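Local coordinates for Na Glutathione S-transferase 1 (PDB 2ON7), which probably catalyses the conjugation of glutathione to electrophilic compounds, as glutathione S-transferases do, and is found as an assembly of two chains, at residues E37-V42 / G49-L54; Q63-C68 / L153-L158; K131-I136 / P172-G177; D97-I102 / S161-T166. All blocks are in the same frame, centred on the assembly; numbering follows the deposited sequence.

Contact 1 of 4, residues E37-V42 / G49-L54; sequences EQFAKV and GQVPVL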
loop_
_atom_site.group_PDB
_atom_site.type_symbol
_atom_site.label_atom_id
_atom_site.label_comp_id
_atom_site.label_asym_id
_atom_site.label_seq_id
_atom_site.Cartn_x
_atom_site.Cartn_y
_atom_site.Cartn_z
ATOM N N GLU A 37 -15.060 -22.017 -2.904
ATOM C CA GLU A 37 -14.559 -23.207 -3.589
ATOM C C GLU A 37 -14.010 -22.930 -4.991
ATOM O O GLU A 37 -13.059 -23.559 -5.419
ATOM C CB GLU A 37 -15.642 -24.265 -3.642
ATOM C CG GLU A 37 -15.142 -25.658 -3.982
ATOM C CD GLU A 37 -16.286 -26.622 -4.225
ATOM O OE1 GLU A 37 -17.438 -26.134 -4.193
ATOM O OE2 GLU A 37 -16.040 -27.848 -4.431
ATOM N N GLN A 38 -14.603 -21.983 -5.706
ATOM C CA GLN A 38 -14.049 -21.578 -6.987
ATOM C C GLN A 38 -12.774 -20.709 -6.833
ATOM O O GLN A 38 -11.903 -20.701 -7.714
ATOM C CB GLN A 38 -15.123 -20.883 -7.807
ATOM C CG GLN A 38 -14.670 -20.450 -9.192
ATOM C CD GLN A 38 -14.673 -21.561 -10.214
ATOM O OE1 GLN A 38 -15.095 -22.689 -9.936
ATOM N NE2 GLN A 38 -14.213 -21.241 -11.421
ATOM N N PHE A 39 -12.647 -20.001 -5.714
ATOM C CA PHE A 39 -11.388 -19.319 -5.440
ATOM C C PHE A 39 -10.242 -20.325 -5.280
ATOM O O PHE A 39 -9.173 -20.160 -5.877
ATOM C CB PHE A 39 -11.468 -18.352 -4.248
ATOM C CG PHE A 39 -10.143 -17.746 -3.888
ATOM C CD1 PHE A 39 -9.590 -16.724 -4.673
ATOM C CD2 PHE A 39 -9.420 -18.214 -2.783
ATOM C CE1 PHE A 39 -8.322 -16.187 -4.360
ATOM C CE2 PHE A 39 -8.172 -17.672 -2.450
ATOM C CZ PHE A 39 -7.608 -16.681 -3.241
ATOM N N ALA A 40 -10.488 -21.367 -4.490
ATOM C CA ALA A 40 -9.507 -22.407 -4.238
ATOM C C ALA A 40 -8.924 -23.013 -5.541
ATOM O O ALA A 40 -7.730 -23.321 -5.593
ATOM C CB ALA A 40 -10.099 -23.474 -3.330
ATOM N N LYS A 41 -9.748 -23.122 -6.587
ATOM C CA LYS A 41 -9.319 -23.683 -7.886
ATOM C C LYS A 41 -8.513 -22.722 -8.772
ATOM O O LYS A 41 -7.587 -23.135 -9.468
ATOM C CB LYS A 41 -10.520 -24.212 -8.686
ATOM C CG LYS A 41 -11.337 -25.298 -7.968
ATOM C CD LYS A 41 -12.206 -26.089 -8.924
ATOM C CE LYS A 41 -11.432 -27.232 -9.589
ATOM N NZ LYS A 41 -12.296 -28.439 -9.896
ATOM N N VAL A 42 -8.894 -21.448 -8.774
ATOM C CA VAL A 42 -8.275 -20.503 -9.701
ATOM C C VAL A 42 -7.051 -19.794 -9.128
ATOM O O VAL A 42 -6.206 -19.355 -9.917
ATOM C CB VAL A 42 -9.281 -19.436 -10.294
ATOM C CG1 VAL A 42 -10.447 -20.117 -11.061
ATOM C CG2 VAL A 42 -9.770 -18.523 -9.228
ATOM N N GLY A 49 -1.654 -15.403 -5.815
ATOM C CA GLY A 49 -2.611 -16.400 -5.305
ATOM C C GLY A 49 -3.709 -15.745 -4.469
ATOM O O GLY A 49 -4.032 -16.201 -3.384
ATOM N N GLN A 50 -4.249 -14.639 -4.959
ATOM C CA GLN A 50 -5.185 -13.817 -4.165
ATOM C C GLN A 50 -6.057 -12.960 -5.052
ATOM O O GLN A 50 -5.618 -12.548 -6.126
ATOM C CB GLN A 50 -4.426 -12.897 -3.220
ATOM C CG GLN A 50 -5.302 -12.173 -2.230
ATOM C CD GLN A 50 -5.986 -13.144 -1.263
ATOM O OE1 GLN A 50 -5.533 -13.318 -0.115
ATOM N NE2 GLN A 50 -7.062 -13.801 -1.724
ATOM N N VAL A 51 -7.267 -12.662 -4.572
ATOM C CA VAL A 51 -8.147 -11.730 -5.237
ATOM C C VAL A 51 -8.256 -10.401 -4.489
ATOM O O VAL A 51 -8.076 -10.368 -3.259
ATOM C CB VAL A 51 -9.553 -12.317 -5.438
ATOM C CG1 VAL A 51 -9.572 -13.338 -6.572
ATOM C CG2 VAL A 51 -10.096 -12.886 -4.122
ATOM N N PRO A 52 -8.640 -9.303 -5.209
ATOM C CA PRO A 52 -9.076 -9.159 -6.625
ATOM C C PRO A 52 -7.971 -9.190 -7.713
ATOM O O PRO A 52 -6.875 -8.740 -7.489
ATOM C CB PRO A 52 -9.728 -7.766 -6.621
ATOM C CG PRO A 52 -8.877 -7.031 -5.586
ATOM C CD PRO A 52 -8.723 -8.021 -4.485
ATOM N N VAL A 53 -8.287 -9.692 -8.898
ATOM C CA VAL A 53 -7.344 -9.622 -10.030
ATOM C C VAL A 53 -8.000 -8.920 -11.218
ATOM O O VAL A 53 -9.138 -9.213 -11.560
ATOM C CB VAL A 53 -6.798 -11.036 -10.495
ATOM C CG1 VAL A 53 -5.995 -10.876 -11.764
ATOM C CG2 VAL A 53 -5.897 -11.719 -9.453
ATOM N N LEU A 54 -7.266 -8.005 -11.839
ATOM C CA LEU A 54 -7.724 -7.284 -13.048
ATOM C C LEU A 54 -6.976 -7.765 -14.264
ATOM O O LEU A 54 -5.741 -7.645 -14.332
ATOM C CB LEU A 54 -7.463 -5.759 -12.906
ATOM C CG LEU A 54 -7.768 -4.857 -14.127
ATOM C CD1 LEU A 54 -9.244 -4.703 -14.303
ATOM C CD2 LEU A 54 -7.078 -3.489 -14.017
#

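Contact 2 of 4, residues Q63-C68 / L153-L158; sequences QSLAIC and LTWVDL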
loop_
_atom_site.group_PDB
_atom_site.type_symbol
_atom_site.label_atom_id
_atom_site.label_comp_id
_atom_site.label_asym_id
_atom_site.label_seq_id
_atom_site.Cartn_x
_atom_site.Cartn_y
_atom_site.Cartn_z
ATOM N N GLN A 63 -3.701 -6.986 -6.607
ATOM C CA GLN A 63 -3.608 -5.973 -5.525
ATOM C C GLN A 63 -4.563 -4.800 -5.734
ATOM O O GLN A 63 -4.419 -4.045 -6.689
ATOM C CB GLN A 63 -2.192 -5.497 -5.277
ATOM C CG GLN A 63 -1.310 -6.505 -4.593
ATOM C CD GLN A 63 -1.535 -6.714 -3.083
ATOM O OE1 GLN A 63 -2.321 -6.046 -2.432
ATOM N NE2 GLN A 63 -0.792 -7.619 -2.533
ATOM N N SER A 64 -5.518 -4.651 -4.814
ATOM C CA SER A 64 -6.635 -3.752 -4.946
ATOM C C SER A 64 -6.160 -2.349 -5.166
ATOM O O SER A 64 -6.758 -1.592 -5.949
ATOM C CB SER A 64 -7.539 -3.811 -3.699
ATOM O OG SER A 64 -6.708 -3.853 -2.540
ATOM N N LEU A 65 -5.073 -2.004 -4.478
ATOM C CA LEU A 65 -4.609 -0.619 -4.466
ATOM C C LEU A 65 -4.005 -0.293 -5.818
ATOM O O LEU A 65 -4.331 0.757 -6.403
ATOM C CB LEU A 65 -3.650 -0.330 -3.313
ATOM C CG LEU A 65 -4.233 -0.147 -1.878
ATOM C CD1 LEU A 65 -3.146 0.149 -0.801
ATOM C CD2 LEU A 65 -5.310 0.944 -1.784
ATOM N N ALA A 66 -3.188 -1.218 -6.316
ATOM C CA ALA A 66 -2.497 -1.117 -7.591
ATOM C C ALA A 66 -3.492 -1.123 -8.747
ATOM O O ALA A 66 -3.274 -0.414 -9.723
ATOM C CB ALA A 66 -1.462 -2.287 -7.784
ATOM N N ILE A 67 -4.534 -1.944 -8.638
ATOM C CA ILE A 67 -5.640 -1.982 -9.587
ATOM C C ILE A 67 -6.432 -0.700 -9.540
ATOM O O ILE A 67 -6.656 -0.060 -10.586
ATOM C CB ILE A 67 -6.602 -3.129 -9.275
ATOM C CG1 ILE A 67 -5.914 -4.486 -9.485
ATOM C CG2 ILE A 67 -7.890 -3.016 -10.116
ATOM C CD1 ILE A 67 -6.675 -5.584 -8.850
ATOM N N CYS A 68 -6.840 -0.303 -8.337
ATOM C CA CYS A 68 -7.623 0.919 -8.203
ATOM C C CYS A 68 -6.811 2.136 -8.747
ATOM O O CYS A 68 -7.362 2.983 -9.473
ATOM C CB CYS A 68 -8.351 1.085 -6.794
ATOM S SG CYS A 68 -9.864 1.980 -7.080
ATOM N N LEU A 153 -13.179 14.457 -7.627
ATOM C CA LEU A 153 -13.175 13.059 -7.195
ATOM C C LEU A 153 -11.851 12.388 -7.568
ATOM O O LEU A 153 -11.358 12.545 -8.684
ATOM C CB LEU A 153 -14.372 12.298 -7.844
ATOM C CG LEU A 153 -14.713 10.796 -7.648
ATOM C CD1 LEU A 153 -13.600 9.863 -8.105
ATOM C CD2 LEU A 153 -15.054 10.428 -6.175
ATOM N N THR A 154 -11.277 11.661 -6.618
ATOM C CA THR A 154 -10.196 10.722 -6.877
ATOM C C THR A 154 -10.608 9.396 -6.251
ATOM O O THR A 154 -11.567 9.358 -5.474
ATOM C CB THR A 154 -8.853 11.173 -6.237
ATOM O OG1 THR A 154 -8.944 11.052 -4.816
ATOM C CG2 THR A 154 -8.486 12.615 -6.608
ATOM N N TRP A 155 -9.881 8.320 -6.559
ATOM C CA TRP A 155 -10.205 6.978 -6.055
ATOM C C TRP A 155 -10.229 6.794 -4.537
ATOM O O TRP A 155 -10.934 5.901 -4.069
ATOM C CB TRP A 155 -9.308 5.882 -6.720
ATOM C CG TRP A 155 -7.812 5.938 -6.486
ATOM C CD1 TRP A 155 -6.907 6.774 -7.098
ATOM C CD2 TRP A 155 -7.033 5.074 -5.631
ATOM N NE1 TRP A 155 -5.632 6.497 -6.645
ATOM C CE2 TRP A 155 -5.687 5.461 -5.752
ATOM C CE3 TRP A 155 -7.356 4.012 -4.765
ATOM C CZ2 TRP A 155 -4.655 4.836 -5.024
ATOM C CZ3 TRP A 155 -6.331 3.370 -4.049
ATOM C CH2 TRP A 155 -4.988 3.782 -4.196
ATOM N N VAL A 156 -9.440 7.550 -3.748
ATOM C CA VAL A 156 -9.561 7.424 -2.276
ATOM C C VAL A 156 -10.941 7.837 -1.761
ATOM O O VAL A 156 -11.431 7.244 -0.808
ATOM C CB VAL A 156 -8.623 8.310 -1.414
ATOM C CG1 VAL A 156 -7.600 7.482 -0.706
ATOM C CG2 VAL A 156 -8.133 9.522 -2.113
ATOM N N ASP A 157 -11.515 8.895 -2.325
ATOM C CA ASP A 157 -12.895 9.290 -1.995
ATOM C C ASP A 157 -13.849 8.044 -1.901
ATOM O O ASP A 157 -14.656 7.924 -0.987
ATOM C CB ASP A 157 -13.382 10.334 -3.010
ATOM C CG ASP A 157 -12.608 11.678 -2.886
ATOM O OD1 ASP A 157 -12.153 12.248 -3.902
ATOM O OD2 ASP A 157 -12.433 12.145 -1.727
ATOM N N LEU A 158 -13.666 7.099 -2.816
ATOM C CA LEU A 158 -14.513 5.926 -2.962
ATOM C C LEU A 158 -14.189 4.884 -1.929
ATOM O O LEU A 158 -15.084 4.349 -1.274
ATOM C CB LEU A 158 -14.334 5.332 -4.364
ATOM C CG LEU A 158 -14.401 6.231 -5.585
ATOM C CD1 LEU A 158 -13.945 5.408 -6.787
ATOM C CD2 LEU A 158 -15.840 6.726 -5.784
#

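Contact 3 of 4, residues K131-I136 / P172-G177; sequences KFFGFI and PEFLEG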
loop_
_atom_site.group_PDB
_atom_site.type_symbol
_atom_site.label_atom_id
_atom_site.label_comp_id
_atom_site.label_asym_id
_atom_site.label_seq_id
_atom_site.Cartn_x
_atom_site.Cartn_y
_atom_site.Cartn_z
ATOM N N LYS A 131 -7.924 7.387 15.304
ATOM C CA LYS A 131 -6.719 7.866 14.691
ATOM C C LYS A 131 -7.018 8.127 13.225
ATOM O O LYS A 131 -6.780 9.230 12.751
ATOM C CB LYS A 131 -5.567 6.877 14.857
ATOM C CG LYS A 131 -4.258 7.367 14.270
ATOM C CD LYS A 131 -3.092 6.439 14.635
ATOM C CE LYS A 131 -3.079 5.215 13.738
ATOM N NZ LYS A 131 -2.030 4.268 14.184
ATOM N N PHE A 132 -7.594 7.144 12.530
ATOM C CA PHE A 132 -7.812 7.291 11.104
ATOM C C PHE A 132 -8.678 8.498 10.757
ATOM O O PHE A 132 -8.310 9.311 9.898
ATOM C CB PHE A 132 -8.353 6.012 10.480
ATOM C CG PHE A 132 -8.601 6.118 8.996
ATOM C CD1 PHE A 132 -9.851 5.768 8.469
ATOM C CD2 PHE A 132 -7.592 6.554 8.132
ATOM C CE1 PHE A 132 -10.108 5.858 7.121
ATOM C CE2 PHE A 132 -7.821 6.622 6.752
ATOM C CZ PHE A 132 -9.092 6.279 6.256
ATOM N N PHE A 133 -9.799 8.625 11.443
ATOM C CA PHE A 133 -10.742 9.711 11.216
ATOM C C PHE A 133 -10.154 11.059 11.670
ATOM O O PHE A 133 -10.453 12.109 11.063
ATOM C CB PHE A 133 -12.061 9.404 11.927
ATOM C CG PHE A 133 -12.959 8.418 11.194
ATOM C CD1 PHE A 133 -12.528 7.748 10.034
ATOM C CD2 PHE A 133 -14.246 8.160 11.676
ATOM C CE1 PHE A 133 -13.354 6.816 9.382
ATOM C CE2 PHE A 133 -15.107 7.246 11.023
ATOM C CZ PHE A 133 -14.658 6.573 9.869
ATOM N N GLY A 134 -9.322 11.040 12.723
ATOM C CA GLY A 134 -8.617 12.242 13.144
ATOM C C GLY A 134 -7.863 12.845 11.970
ATOM O O GLY A 134 -8.030 14.021 11.671
ATOM N N PHE A 135 -7.073 12.025 11.281
ATOM C CA PHE A 135 -6.301 12.452 10.100
ATOM C C PHE A 135 -7.154 12.758 8.881
ATOM O O PHE A 135 -6.971 13.789 8.229
ATOM C CB PHE A 135 -5.250 11.414 9.720
ATOM C CG PHE A 135 -4.294 11.090 10.837
ATOM C CD1 PHE A 135 -4.030 9.766 11.176
ATOM C CD2 PHE A 135 -3.654 12.108 11.539
ATOM C CE1 PHE A 135 -3.157 9.469 12.197
ATOM C CE2 PHE A 135 -2.765 11.817 12.556
ATOM C CZ PHE A 135 -2.527 10.489 12.899
ATOM N N ILE A 136 -8.076 11.849 8.574
ATOM C CA ILE A 136 -9.027 12.084 7.485
ATOM C C ILE A 136 -9.718 13.462 7.683
ATOM O O ILE A 136 -9.772 14.227 6.742
ATOM C CB ILE A 136 -10.019 10.867 7.255
ATOM C CG1 ILE A 136 -9.264 9.580 6.921
ATOM C CG2 ILE A 136 -10.969 11.099 6.119
ATOM C CD1 ILE A 136 -8.452 9.567 5.562
ATOM N N PRO A 172 -23.761 1.030 13.932
ATOM C CA PRO A 172 -24.666 2.169 13.679
ATOM C C PRO A 172 -24.127 3.559 14.112
ATOM O O PRO A 172 -24.449 4.561 13.482
ATOM C CB PRO A 172 -25.956 1.789 14.463
ATOM C CG PRO A 172 -25.543 0.696 15.428
ATOM C CD PRO A 172 -24.434 -0.038 14.698
ATOM N N GLU A 173 -23.329 3.612 15.176
ATOM C CA GLU A 173 -22.726 4.872 15.652
ATOM C C GLU A 173 -21.259 5.073 15.239
ATOM O O GLU A 173 -20.467 5.627 16.016
ATOM C CB GLU A 173 -22.865 5.014 17.166
ATOM C CG GLU A 173 -23.165 3.722 17.887
ATOM C CD GLU A 173 -22.028 2.728 17.819
ATOM O OE1 GLU A 173 -22.199 1.618 17.260
ATOM O OE2 GLU A 173 -20.970 3.067 18.351
ATOM N N PHE A 174 -20.917 4.672 14.010
ATOM C CA PHE A 174 -19.530 4.701 13.569
ATOM C C PHE A 174 -18.975 6.122 13.330
ATOM O O PHE A 174 -17.787 6.405 13.565
ATOM C CB PHE A 174 -19.333 3.805 12.331
ATOM C CG PHE A 174 -17.911 3.498 12.046
ATOM C CD1 PHE A 174 -17.103 2.916 13.029
ATOM C CD2 PHE A 174 -17.360 3.770 10.792
ATOM C CE1 PHE A 174 -15.780 2.631 12.771
ATOM C CE2 PHE A 174 -16.042 3.458 10.512
ATOM C CZ PHE A 174 -15.243 2.920 11.499
ATOM N N LEU A 175 -19.858 7.023 12.907
ATOM C CA LEU A 175 -19.432 8.350 12.496
ATOM C C LEU A 175 -19.704 9.377 13.584
ATOM O O LEU A 175 -19.589 10.581 13.358
ATOM C CB LEU A 175 -20.121 8.722 11.194
ATOM C CG LEU A 175 -19.932 7.680 10.090
ATOM C CD1 LEU A 175 -20.473 8.253 8.790
ATOM C CD2 LEU A 175 -18.444 7.190 9.883
ATOM N N GLU A 176 -20.038 8.878 14.773
ATOM C CA GLU A 176 -20.432 9.689 15.922
ATOM C C GLU A 176 -19.611 10.980 16.146
ATOM O O GLU A 176 -20.175 12.084 16.183
ATOM C CB GLU A 176 -20.503 8.836 17.207
ATOM C CG GLU A 176 -21.903 8.292 17.521
ATOM C CD GLU A 176 -22.145 7.870 19.011
ATOM O OE1 GLU A 176 -21.212 7.761 19.822
ATOM O OE2 GLU A 176 -23.308 7.610 19.361
ATOM N N GLY A 177 -18.305 10.868 16.312
ATOM C CA GLY A 177 -17.543 12.083 16.665
ATOM C C GLY A 177 -16.979 12.822 15.461
ATOM O O GLY A 177 -16.071 13.618 15.596
#

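Contact 4 of 4, residues D97-I102 / S161-T166; sequences DYRVEI and SEHNAT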
loop_
_atom_site.group_PDB
_atom_site.type_symbol
_atom_site.label_atom_id
_atom_site.label_comp_id
_atom_site.label_asym_id
_atom_site.label_seq_id
_atom_site.Cartn_x
_atom_site.Cartn_y
_atom_site.Cartn_z
ATOM N N ASP A 97 -3.470 0.771 6.419
ATOM C CA ASP A 97 -2.890 0.579 7.766
ATOM C C ASP A 97 -4.019 0.399 8.800
ATOM O O ASP A 97 -3.973 -0.506 9.672
ATOM C CB ASP A 97 -2.047 1.812 8.217
ATOM C CG ASP A 97 -0.697 1.964 7.471
ATOM O OD1 ASP A 97 -0.361 1.145 6.595
ATOM O OD2 ASP A 97 0.047 2.940 7.756
ATOM N N TYR A 98 -4.998 1.303 8.712
ATOM C CA TYR A 98 -6.168 1.274 9.538
ATOM C C TYR A 98 -6.854 -0.094 9.435
ATOM O O TYR A 98 -7.100 -0.756 10.446
ATOM C CB TYR A 98 -7.093 2.415 9.127
ATOM C CG TYR A 98 -8.558 2.175 9.363
ATOM C CD1 TYR A 98 -9.112 2.287 10.641
ATOM C CD2 TYR A 98 -9.396 1.874 8.309
ATOM C CE1 TYR A 98 -10.482 2.100 10.855
ATOM C CE2 TYR A 98 -10.741 1.678 8.506
ATOM C CZ TYR A 98 -11.288 1.782 9.774
ATOM O OH TYR A 98 -12.653 1.573 9.952
ATOM N N ARG A 99 -7.115 -0.513 8.200
ATOM C CA ARG A 99 -7.727 -1.771 7.907
ATOM C C ARG A 99 -6.961 -2.947 8.522
ATOM O O ARG A 99 -7.608 -3.856 9.016
ATOM C CB ARG A 99 -7.883 -1.939 6.382
ATOM C CG ARG A 99 -9.164 -1.320 5.794
ATOM C CD ARG A 99 -10.378 -1.967 6.419
ATOM N NE ARG A 99 -11.525 -1.905 5.539
ATOM C CZ ARG A 99 -12.274 -2.931 5.169
ATOM N NH1 ARG A 99 -12.056 -4.161 5.622
ATOM N NH2 ARG A 99 -13.290 -2.691 4.357
ATOM N N VAL A 100 -5.614 -2.931 8.481
ATOM C CA VAL A 100 -4.754 -3.916 9.202
ATOM C C VAL A 100 -4.985 -3.886 10.738
ATOM O O VAL A 100 -5.062 -4.937 11.397
ATOM C CB VAL A 100 -3.196 -3.715 8.849
ATOM C CG1 VAL A 100 -2.262 -4.307 9.905
ATOM C CG2 VAL A 100 -2.851 -4.276 7.469
ATOM N N GLU A 101 -5.062 -2.677 11.300
ATOM C CA GLU A 101 -5.399 -2.484 12.717
ATOM C C GLU A 101 -6.685 -3.190 13.106
ATOM O O GLU A 101 -6.759 -3.801 14.190
ATOM C CB GLU A 101 -5.551 -1.002 13.044
ATOM C CG GLU A 101 -4.294 -0.339 13.554
ATOM C CD GLU A 101 -4.246 1.146 13.248
ATOM O OE1 GLU A 101 -3.128 1.683 13.146
ATOM O OE2 GLU A 101 -5.313 1.775 13.075
ATOM N N ILE A 102 -7.692 -3.112 12.226
ATOM C CA ILE A 102 -9.057 -3.564 12.573
ATOM C C ILE A 102 -9.450 -4.955 12.042
ATOM O O ILE A 102 -10.505 -5.455 12.367
ATOM C CB ILE A 102 -10.144 -2.499 12.186
ATOM C CG1 ILE A 102 -10.607 -2.681 10.742
ATOM C CG2 ILE A 102 -9.623 -1.052 12.469
ATOM C CD1 ILE A 102 -11.782 -1.792 10.343
ATOM N N SER A 161 -15.468 6.582 1.469
ATOM C CA SER A 161 -16.931 6.679 1.500
ATOM C C SER A 161 -17.605 5.275 1.529
ATOM O O SER A 161 -18.414 4.990 2.382
ATOM C CB SER A 161 -17.447 7.555 0.376
ATOM O OG SER A 161 -17.197 6.976 -0.861
ATOM N N GLU A 162 -17.227 4.395 0.621
ATOM C CA GLU A 162 -17.747 3.030 0.605
ATOM C C GLU A 162 -17.477 2.217 1.895
ATOM O O GLU A 162 -18.325 1.448 2.355
ATOM C CB GLU A 162 -17.195 2.291 -0.629
ATOM C CG GLU A 162 -17.492 0.781 -0.667
ATOM C CD GLU A 162 -18.985 0.514 -0.756
ATOM O OE1 GLU A 162 -19.678 1.191 -1.564
ATOM O OE2 GLU A 162 -19.461 -0.369 -0.016
ATOM N N HIS A 163 -16.303 2.361 2.476
ATOM C CA HIS A 163 -16.044 1.674 3.737
ATOM C C HIS A 163 -16.940 2.149 4.879
ATOM O O HIS A 163 -17.459 1.338 5.633
ATOM C CB HIS A 163 -14.582 1.775 4.138
ATOM C CG HIS A 163 -14.280 1.123 5.448
ATOM N ND1 HIS A 163 -14.093 1.841 6.613
ATOM C CD2 HIS A 163 -14.157 -0.187 5.782
ATOM C CE1 HIS A 163 -13.837 1.001 7.600
ATOM N NE2 HIS A 163 -13.876 -0.233 7.127
ATOM N N ASN A 164 -17.138 3.453 4.984
ATOM C CA ASN A 164 -17.976 4.040 6.009
ATOM C C ASN A 164 -19.425 3.558 5.912
ATOM O O ASN A 164 -20.061 3.212 6.915
ATOM C CB ASN A 164 -17.884 5.571 5.932
ATOM C CG ASN A 164 -16.515 6.080 6.327
ATOM O OD1 ASN A 164 -16.174 7.263 6.116
ATOM N ND2 ASN A 164 -15.714 5.184 6.941
ATOM N N ALA A 165 -19.913 3.526 4.677
ATOM C CA ALA A 165 -21.241 3.076 4.355
ATOM C C ALA A 165 -21.407 1.629 4.833
ATOM O O ALA A 165 -22.280 1.332 5.627
ATOM C CB ALA A 165 -21.440 3.206 2.887
ATOM N N THR A 166 -20.524 0.744 4.389
ATOM C CA THR A 166 -20.454 -0.647 4.906
ATOM C C THR A 166 -20.422 -0.738 6.457
ATOM O O THR A 166 -21.242 -1.444 7.051
ATOM C CB THR A 166 -19.232 -1.381 4.303
ATOM O OG1 THR A 166 -19.376 -1.458 2.885
ATOM C CG2 THR A 166 -19.069 -2.803 4.893
#

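Contact 1 of 4, residues E37-V42 / G49-L54
Phe39 reaches from helix 37-42 to Val51 and carries most of the contact. CG lies anti to the backbone N (chi1 175°), which sends the ring off the helix toward 49-54. Phe39 CE1 lies 3.8 Å from Val51 CG2 and 3.7 Å from Val51 N. Phe39 CD1 rests 3.9 Å from Val51 CG1, and both valine methyls touch the CD1 and CE1 atoms of Phe39. The phenylalanine and valine lie alongside each other, pointing opposite ways. Val51 precedes Pro52, and the peptide bond between them is cis. This is the cis-proline loop of the thioredoxin fold in the N-terminal domain. In relatives the backbone of the residue before this proline binds glutathione. Further along the ring, Gly49 O lies 3.6 Å from Phe39 CZ, near the ring plane. The Gln50 side chain bends back at chi2, and its amide comes close to the same end of the ring. Phe9 and Leu46 also pack on Phe39, and Val51 touches Tyr8 and Phe9 of strand 4-9.

Contact 2 of 4, residues Q63-C68 / L153-L158
The CA atoms of Cys68 and Trp155 stand 6.9 Å apart, the closest CA pair between 63-68 and 153-158. Trp155 fills the gap. Its CG sits between the backbone N and the carbonyl carbon (chi1 63°), and the indole extends to helix 64-68. Leu65 meets the six-membered ring at its edge, in plane. There Leu65 CD2 lies 3.5 Å from Trp155 CZ3, and the leucine runs roughly perpendicular to the indole side chain. Cys68 comes from another direction. Its carbonyl lies over one face of the indole, toward the rim, while Cys68 CB lies 3.7 Å from Trp155 CE3. Cys68 SG makes a sulfur-aromatic contact, 5.1 Å from the centroid of the six-membered ring of Trp155 and 57° off its normal. That sulfur is held in place by a disulfide to Cys17. The sequence Thr154-Trp155-Val156-Asp157 matches the Ser/Thr-x-x-Asp signature of glutathione S-transferases. Consistent with it, Thr154 N donates to Asp157 OD1 at 2.9 Å, an almost straight bond. Asp157 OD2 also accepts from Leu148 N. The contact joins the thioredoxin-like domain to the helical domain. Ile21 of helix 16-25 packs on Trp155, as do Val88 and Ala92 of helix 82-109. Leu65 also touches Asp93 of the second subunit.

Contact 3 of 4, residues K131-I136 / P172-G177
A type I beta turn, Glu173 to Glu176, lies in the loop between helix 155-168 and helix 179-189 and presents Phe174 and Leu175 to Phe133 of helix 131-136. These two residues are the central pair of the turn, and their side chains meet different atoms of one ring. Phe133 and Phe174 form an offset edge-to-face pair. The edge of Phe133 is turned to the face of Phe174, with centroids 5.3 Å apart and planes at 66°. The closest atoms are Phe133 CZ and Phe174 CE2, at 3.5 Å. Phe174 has CG anti to its own N (chi1 -165°), which swings the ring from the turn to the end of Phe133. Leu175 works through a single methyl. Its CD2 lies 3.5 Å from Phe133 CE2 and 3.8 Å from Phe133 CZ, and the leucine passes the ring at a slant. Phe133 CE2 also comes within 3.8 Å of Phe174 O. That carbonyl accepts a hydrogen bond from Arg129 NH1, one helical turn before Phe133. The contact thus fastens the interhelical loop to helix 117-141 within the all-helical domain. Met167 and Leu168 of helix 155-168 border Phe174. Val181 of helix 179-189 touches both Phe133 and Leu175, and Tyr178 meets Phe133 edge-to-face.

Contact 4 of 4, residues D97-I102 / S161-T166
His163 is the centre of this contact, and Tyr98, Arg99 and Ile102 of helix 97-102 gather round its ring. The aromatic interaction is with Tyr98. The two side chains reach for each other across the gap, with ring centroids 5.3 Å apart and planes at 85°, an oblique meeting. Arg99 packs its guanidinium beside the imidazole. The arginine chain bends at chi2 (-60°), which lays its guanidinium alongside the histidine; the planes are 43° apart. Arg99 NE is also hydrogen-bonded to Tyr95 OH, and Tyr95 meets His163 edge-to-face. This bond helps fix the arginine beside the ring. Phe106 is the cation-pi partner of Arg99. Ile102 adds a marginal contact, with CD1 near the edge of the imidazole. These side chains span two helices at the heart of the helical C-terminal domain of the glutathione S-transferase fold. Their segment axes run 24° from parallel and are 13.6 Å apart, so long side chains fill the gap between them. Within helix 161-166, Glu162 O accepts from Thr166 N and Thr166 OG1, both at 3.1 Å, on opposite faces of the carbonyl plane. The Glu162 carboxylate forms salt bridges with Arg12, Arg189 and Arg201, which would probably stabilise its negative charge despite its burial.

How the contacts relate
Contact 1 lies wholly in the thioredoxin-like domain and contacts 3 and 4 in the helical one. Contact 2 bridges the two. Contact 1 touches contact 2 where Ile67 CD1 packs 3.4 Å from Pro52 O. Contacts 2 and 4 both use helix 155-168, their centres 13 Å apart, and both reach the second subunit: Gln63 NE2 is hydrogen-bonded to Asp97 OD2 of the second subunit. Contacts 3 and 4 adjoin, their centres 10 Å apart. Phe174 CZ lies 3.3 Å from Tyr98 OH, and Lys131 NZ forms a salt bridge with Glu101 OE1 at 3.0 Å. Contact 1 includes the residue before the cis-proline, which in relatives binds glutathione through its backbone; its centre is about 33 Å from that of contact 3.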